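Local structure of laccase (Botrytis aclada, 3SQR) at residues Y162-Y167 and R264-N269; L285-N290 and Y311-E316. The protein oxidises phenolic compounds at the expense of molecular oxygen, which it reduces to water at a set of copper ions, and probably takes part in lignin degradation. All blocks are in the same frame, centred on the assembly; numbering follows the deposited sequence.

Overall arrangement
Both contacts are buried, and both use the same six-stranded sheet of the second cupredoxin-like domain, in which strands 262-269 and 310-316 are neighbours. Contact 1 lies deeper, its centre about 9 Å from that of the chain, and joins strand 262-269 face to face with strand 163-169 of the first domain, mainly through side chains, with no backbone hydrogen bond between the two segments. Contact 2, about 18 Å from the chain centre, is a pairing within the sheet, made chiefly by backbone hydrogen bonds with apolar side chains on both faces, and it has a water at one end. The two meet at a salt bridge, Arg264 NE to Asp312 OD2, 2.8 Å long.

Contact 1 of 2, residues Y162-Y167 and R264-N269; sequences YGTTWY and RLRLIN
Arg266 and Thr164 make the polar link between the two strands; the axes of the short segments approach to 7.5 Å at an angle of 37°, too far for backbone pairing. Arg266 NH1 donates to Thr164 OG1 over 2.9 Å, with 159° at the hydrogen, and the hydroxyl lies near the guanidinium plane, at its edge. The arginine chain, extended from CG to NE, crosses the threonine side chain, with CG and CD passing close to OG1. Thr164 OG1 has a second partner in Asp312 on strand 310-316, while Arg266 NH2 forms a salt bridge with Asp196, so both ends of this link have a second hold.

The guanidinium groups of Arg264 and Arg266 lie one above the other, Arg266 NH2 standing 3.5 Å above the plane of Arg264 and over its centre. The carboxylates of Asp312 and Asp196 probably offset the gathered positive charge.

Apolar contact centres on Ile268, which sends two branches to different partners. Its CG2, anti to the backbone N, sits over one face of the indole in a CH-pi contact, 3.9 Å from the centroid of the five-membered ring of Trp166. Its CD1 reaches Thr164 CG2 at 3.7 Å and the backbone Thr165 O at 3.4 Å. Trp166 CG lies between its own backbone N and carbonyl carbon (chi1 58°), which, with chi2, sets a face of the indole against Ile268 CG2.

The same indole stacks with His126, which together with His168 and His527 binds a copper ion. The packing thus joins the facing sheets of the first and second cupredoxin-like domains of a multicopper oxidase, and its Trp166 end lies in the second shell of this copper, consistent with the type 3 site of the family.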
loop_
_atom_site.group_PDB
_atom_site.type_symbol
_atom_site.label_atom_id
_atom_site.label_comp_id
_atom_site.label_asym_id
_atom_site.label_seq_id
_atom_site.Cartn_x
_atom_site.Cartn_y
_atom_site.Cartn_z
ATOM N N TYR A 162 9.375 11.239 -3.560
ATOM C CA TYR A 162 9.003 11.162 -4.968
ATOM C C TYR A 162 8.941 9.718 -5.408
ATOM O O TYR A 162 9.643 8.838 -4.902
ATOM C CB TYR A 162 9.904 12.045 -5.850
ATOM C CG TYR A 162 11.345 11.682 -5.769
ATOM C CD1 TYR A 162 11.891 10.717 -6.632
ATOM C CD2 TYR A 162 12.165 12.240 -4.790
ATOM C CE1 TYR A 162 13.235 10.342 -6.507
ATOM C CE2 TYR A 162 13.473 11.861 -4.650
ATOM C CZ TYR A 162 14.016 10.918 -5.517
ATOM O OH TYR A 162 15.327 10.548 -5.442
ATOM N N GLY A 163 8.010 9.491 -6.315
ATOM C CA GLY A 163 7.826 8.181 -6.896
ATOM C C GLY A 163 6.347 7.807 -6.941
ATOM O O GLY A 163 5.470 8.639 -7.110
ATOM N N THR A 164 6.129 6.519 -6.875
ATOM C CA THR A 164 4.824 5.911 -7.016
ATOM C C THR A 164 4.253 5.453 -5.705
ATOM O O THR A 164 4.829 4.638 -4.980
ATOM C CB THR A 164 4.960 4.651 -7.903
ATOM O OG1 THR A 164 5.529 5.030 -9.166
ATOM C CG2 THR A 164 3.622 3.986 -8.115
ATOM N N THR A 165 3.055 5.920 -5.464
ATOM C CA THR A 165 2.292 5.354 -4.373
ATOM C C THR A 165 0.821 5.468 -4.690
ATOM O O THR A 165 0.418 5.635 -5.852
ATOM C CB THR A 165 2.720 5.888 -2.981
ATOM O OG1 THR A 165 2.183 4.997 -2.007
ATOM C CG2 THR A 165 2.264 7.359 -2.753
ATOM N N TRP A 166 0.018 5.324 -3.642
ATOM C CA TRP A 166 -1.405 5.248 -3.800
ATOM C C TRP A 166 -2.002 5.806 -2.529
ATOM O O TRP A 166 -1.323 5.887 -1.528
ATOM C CB TRP A 166 -1.867 3.829 -4.075
ATOM C CG TRP A 166 -1.533 2.745 -3.065
ATOM C CD1 TRP A 166 -0.289 2.437 -2.527
ATOM C CD2 TRP A 166 -2.429 1.761 -2.550
ATOM N NE1 TRP A 166 -0.393 1.302 -1.746
ATOM C CE2 TRP A 166 -1.693 0.894 -1.716
ATOM C CE3 TRP A 166 -3.791 1.532 -2.702
ATOM C CZ2 TRP A 166 -2.306 -0.148 -0.993
ATOM C CZ3 TRP A 166 -4.408 0.491 -2.040
ATOM C CH2 TRP A 166 -3.675 -0.350 -1.171
ATOM N N TYR A 167 -3.255 6.196 -2.618
ATOM C CA TYR A 167 -3.994 6.619 -1.407
ATOM C C TYR A 167 -5.158 5.687 -1.303
ATOM O O TYR A 167 -5.702 5.218 -2.321
ATOM C CB TYR A 167 -4.424 8.079 -1.477
ATOM C CG TYR A 167 -5.362 8.420 -2.593
ATOM C CD1 TYR A 167 -4.927 8.624 -3.867
ATOM C CD2 TYR A 167 -6.728 8.589 -2.351
ATOM C CE1 TYR A 167 -5.825 8.971 -4.900
ATOM C CE2 TYR A 167 -7.607 8.925 -3.359
ATOM C CZ TYR A 167 -7.148 9.098 -4.647
ATOM O OH TYR A 167 -8.039 9.397 -5.610
ATOM N N ARG A 264 8.198 4.037 -18.526
ATOM C CA ARG A 264 8.101 3.840 -17.082
ATOM C C ARG A 264 6.674 3.372 -16.740
ATOM O O ARG A 264 5.669 3.963 -17.132
ATOM C CB ARG A 264 8.405 5.157 -16.379
ATOM C CG ARG A 264 8.238 5.056 -14.882
ATOM C CD ARG A 264 8.608 6.360 -14.275
ATOM N NE ARG A 264 8.779 6.228 -12.840
ATOM C CZ ARG A 264 9.421 7.140 -12.118
ATOM N NH1 ARG A 264 9.987 8.214 -12.681
ATOM N NH2 ARG A 264 9.510 6.969 -10.816
ATOM N N LEU A 265 6.614 2.221 -16.123
ATOM C CA LEU A 265 5.347 1.617 -15.614
ATOM C C LEU A 265 5.447 1.618 -14.107
ATOM O O LEU A 265 6.442 1.235 -13.542
ATOM C CB LEU A 265 5.218 0.173 -16.046
ATOM C CG LEU A 265 4.905 -0.118 -17.523
ATOM C CD1 LEU A 265 5.795 0.616 -18.524
ATOM C CD2 LEU A 265 4.851 -1.663 -17.717
ATOM N N ARG A 266 4.331 1.916 -13.467
ATOM C CA ARG A 266 4.345 2.081 -12.002
ATOM C C ARG A 266 3.390 1.063 -11.455
ATOM O O ARG A 266 2.198 1.209 -11.600
ATOM C CB ARG A 266 3.946 3.500 -11.664
ATOM C CG ARG A 266 4.809 4.596 -12.302
ATOM C CD ARG A 266 4.201 5.922 -12.003
ATOM N NE ARG A 266 4.926 7.069 -12.477
ATOM C CZ ARG A 266 5.765 7.814 -11.755
ATOM N NH1 ARG A 266 6.058 7.486 -10.520
ATOM N NH2 ARG A 266 6.346 8.877 -12.297
ATOM N N LEU A 267 3.952 0.004 -10.903
ATOM C CA LEU A 267 3.220 -1.163 -10.549
ATOM C C LEU A 267 2.844 -1.094 -9.093
ATOM O O LEU A 267 3.693 -0.850 -8.245
ATOM C CB LEU A 267 4.032 -2.404 -10.809
ATOM C CG LEU A 267 4.552 -2.488 -12.270
ATOM C CD1 LEU A 267 5.596 -3.612 -12.415
ATOM C CD2 LEU A 267 3.381 -2.647 -13.234
ATOM N N ILE A 268 1.571 -1.341 -8.827
ATOM C CA ILE A 268 1.029 -1.378 -7.448
ATOM C C ILE A 268 0.136 -2.542 -7.247
ATOM O O ILE A 268 -0.836 -2.715 -7.977
ATOM C CB ILE A 268 0.284 -0.105 -7.049
ATOM C CG1 ILE A 268 0.986 1.144 -7.590
ATOM C CG2 ILE A 268 0.053 -0.073 -5.432
ATOM C CD1 ILE A 268 0.412 2.422 -7.080
ATOM N N ASN A 269 0.411 -3.317 -6.202
ATOM C CA ASN A 269 -0.497 -4.384 -5.801
ATOM C C ASN A 269 -1.439 -3.809 -4.712
ATOM O O ASN A 269 -1.003 -3.468 -3.658
ATOM C CB ASN A 269 0.283 -5.618 -5.315
ATOM C CG ASN A 269 -0.575 -6.720 -4.726
ATOM O OD1 ASN A 269 -1.817 -6.627 -4.532
ATOM N ND2 ASN A 269 0.147 -7.827 -4.354
#

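Contact 2 of 2, residues L285-N290 and Y311-E316; sequences LTVIAN and YDVIVE
Strands 285-290 and 311-316 pair antiparallel, with Thr286 and Ile314 exchanging both backbone hydrogen bonds (Thr286 N to Ile314 O 2.9 Å, Ile314 N to Thr286 O 2.8 Å), before a classic beta bulge at Ile288 and Ala289 shifts the register by one. At the bulge Asp312 O accepts a firm bond from Ile288 N at 2.8 Å and a weak one from Ala289 N at 3.4 Å. Asp312 N returns to Ala289 O at 3.1 Å.

On one face, Val287 CG1 touches Tyr311 CD1 at 3.5 Å, and Asn290 CB packs against CE1 of the same ring. At the far end, Leu285 CD2 and Val315 CG2 lie side by side, pointing the same way. The other face carries Ala289, Asp312 and Ile314, with Ala289 CB against Asp312 OD1. Ile288, at the bulge, has its CG1 between backbone N and carbonyl carbon (chi1 61°) and packs it on Asp312 CB, while its CD1 meets Ile314 CD1 at 4.0 Å. Near the start of 285-290 a water joins Thr286 OG1 to Ile314 O, to which it donates.

Hydrogen bonds and hydrocarbon therefore hold the strands together. The buried charge of Asp312 is probably stabilised by Arg264 on the adjacent strand 262-269 of the same sheet, and its bond to Thr164 links the bulged pair to the first domain.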
loop_
_atom_site.group_PDB
_atom_site.type_symbol
_atom_site.label_atom_id
_atom_site.label_comp_id
_atom_site.label_asym_id
_atom_site.label_seq_id
_atom_site.Cartn_x
_atom_site.Cartn_y
_atom_site.Cartn_z
ATOM N N LEU A 285 12.107 -6.229 -17.549
ATOM C CA LEU A 285 11.799 -5.123 -16.664
ATOM C C LEU A 285 13.081 -4.614 -16.053
ATOM O O LEU A 285 13.797 -5.396 -15.446
ATOM C CB LEU A 285 10.859 -5.602 -15.568
ATOM C CG LEU A 285 9.610 -6.402 -15.943
ATOM C CD1 LEU A 285 8.881 -6.808 -14.635
ATOM C CD2 LEU A 285 8.630 -5.669 -16.854
ATOM N N THR A 286 13.349 -3.329 -16.164
ATOM C CA THR A 286 14.421 -2.703 -15.415
ATOM C C THR A 286 13.796 -2.006 -14.191
ATOM O O THR A 286 13.117 -1.011 -14.322
ATOM C CB THR A 286 15.165 -1.721 -16.217
ATOM O OG1 THR A 286 15.808 -2.418 -17.300
ATOM C CG2 THR A 286 16.257 -1.076 -15.377
ATOM N N VAL A 287 14.042 -2.589 -13.048
ATOM C CA VAL A 287 13.441 -2.134 -11.803
ATOM C C VAL A 287 14.239 -0.917 -11.297
ATOM O O VAL A 287 15.454 -1.008 -11.066
ATOM C CB VAL A 287 13.401 -3.219 -10.795
ATOM C CG1 VAL A 287 12.446 -2.775 -9.557
ATOM C CG2 VAL A 287 12.911 -4.558 -11.323
ATOM N N ILE A 288 13.558 0.205 -11.131
ATOM C CA ILE A 288 14.206 1.454 -10.746
ATOM C C ILE A 288 13.779 2.065 -9.431
ATOM O O ILE A 288 14.376 3.025 -8.998
ATOM C CB ILE A 288 14.151 2.510 -11.842
ATOM C CG1 ILE A 288 12.739 2.930 -12.256
ATOM C CG2 ILE A 288 14.895 1.976 -13.142
ATOM C CD1 ILE A 288 12.701 4.334 -12.762
ATOM N N ALA A 289 12.734 1.527 -8.797
ATOM C CA ALA A 289 12.365 1.999 -7.479
ATOM C C ALA A 289 11.558 0.946 -6.858
ATOM O O ALA A 289 10.870 0.168 -7.532
ATOM C CB ALA A 289 11.550 3.305 -7.539
ATOM N N ASN A 290 11.647 0.915 -5.535
ATOM C CA ASN A 290 10.745 0.152 -4.774
ATOM C C ASN A 290 10.018 1.059 -3.802
ATOM O O ASN A 290 10.607 1.919 -3.206
ATOM C CB ASN A 290 11.406 -1.058 -4.116
ATOM C CG ASN A 290 12.533 -0.758 -3.110
ATOM O OD1 ASN A 290 12.689 0.350 -2.509
ATOM N ND2 ASN A 290 13.274 -1.786 -2.843
ATOM N N TYR A 311 6.494 -0.917 -7.418
ATOM C CA TYR A 311 7.766 -0.903 -8.132
ATOM C C TYR A 311 7.614 -0.015 -9.309
ATOM O O TYR A 311 6.575 -0.028 -10.007
ATOM C CB TYR A 311 8.127 -2.297 -8.580
ATOM C CG TYR A 311 8.636 -3.187 -7.492
ATOM C CD1 TYR A 311 9.958 -3.123 -7.068
ATOM C CD2 TYR A 311 7.786 -4.064 -6.848
ATOM C CE1 TYR A 311 10.414 -3.950 -6.087
ATOM C CE2 TYR A 311 8.243 -4.912 -5.865
ATOM C CZ TYR A 311 9.549 -4.848 -5.479
ATOM O OH TYR A 311 10.000 -5.665 -4.530
ATOM N N ASP A 312 8.696 0.670 -9.636
ATOM C CA ASP A 312 8.758 1.423 -10.847
ATOM C C ASP A 312 9.734 0.602 -11.700
ATOM O O ASP A 312 10.802 0.188 -11.231
ATOM C CB ASP A 312 9.327 2.810 -10.690
ATOM C CG ASP A 312 8.373 3.781 -10.053
ATOM O OD1 ASP A 312 8.240 3.661 -8.853
ATOM O OD2 ASP A 312 7.787 4.652 -10.730
ATOM N N VAL A 313 9.284 0.342 -12.918
ATOM C CA VAL A 313 10.130 -0.344 -13.918
ATOM C C VAL A 313 10.144 0.411 -15.226
ATOM O O VAL A 313 9.223 1.064 -15.629
ATOM C CB VAL A 313 9.641 -1.805 -14.133
ATOM C CG1 VAL A 313 9.573 -2.557 -12.794
ATOM C CG2 VAL A 313 8.223 -1.783 -14.828
ATOM N N ILE A 314 11.259 0.252 -15.935
ATOM C CA ILE A 314 11.392 0.834 -17.234
ATOM C C ILE A 314 11.398 -0.362 -18.179
ATOM O O ILE A 314 12.095 -1.348 -17.920
ATOM C CB ILE A 314 12.703 1.574 -17.418
ATOM C CG1 ILE A 314 12.785 2.779 -16.497
ATOM C CG2 ILE A 314 12.818 2.111 -18.897
ATOM C CD1 ILE A 314 11.644 3.711 -16.539
ATOM N N VAL A 315 10.560 -0.260 -19.200
ATOM C CA VAL A 315 10.453 -1.357 -20.179
ATOM C C VAL A 315 10.755 -0.696 -21.530
ATOM O O VAL A 315 10.084 0.274 -21.929
ATOM C CB VAL A 315 9.122 -2.017 -20.226
ATOM C CG1 VAL A 315 9.233 -3.230 -21.204
ATOM C CG2 VAL A 315 8.729 -2.544 -18.866
ATOM N N GLU A 316 11.745 -1.257 -22.215
ATOM C CA GLU A 316 12.057 -0.842 -23.584
ATOM C C GLU A 316 11.315 -1.751 -24.551
ATOM O O GLU A 316 11.325 -2.990 -24.395
ATOM C CB GLU A 316 13.575 -0.835 -23.820
ATOM C CG GLU A 316 13.911 -0.425 -25.212
ATOM C CD GLU A 316 15.398 -0.247 -25.374
ATOM O OE1 GLU A 316 16.136 -1.063 -24.789
ATOM O OE2 GLU A 316 15.801 0.723 -26.071
HETATM O O HOH W 1 14.303 -1.801 -19.423
#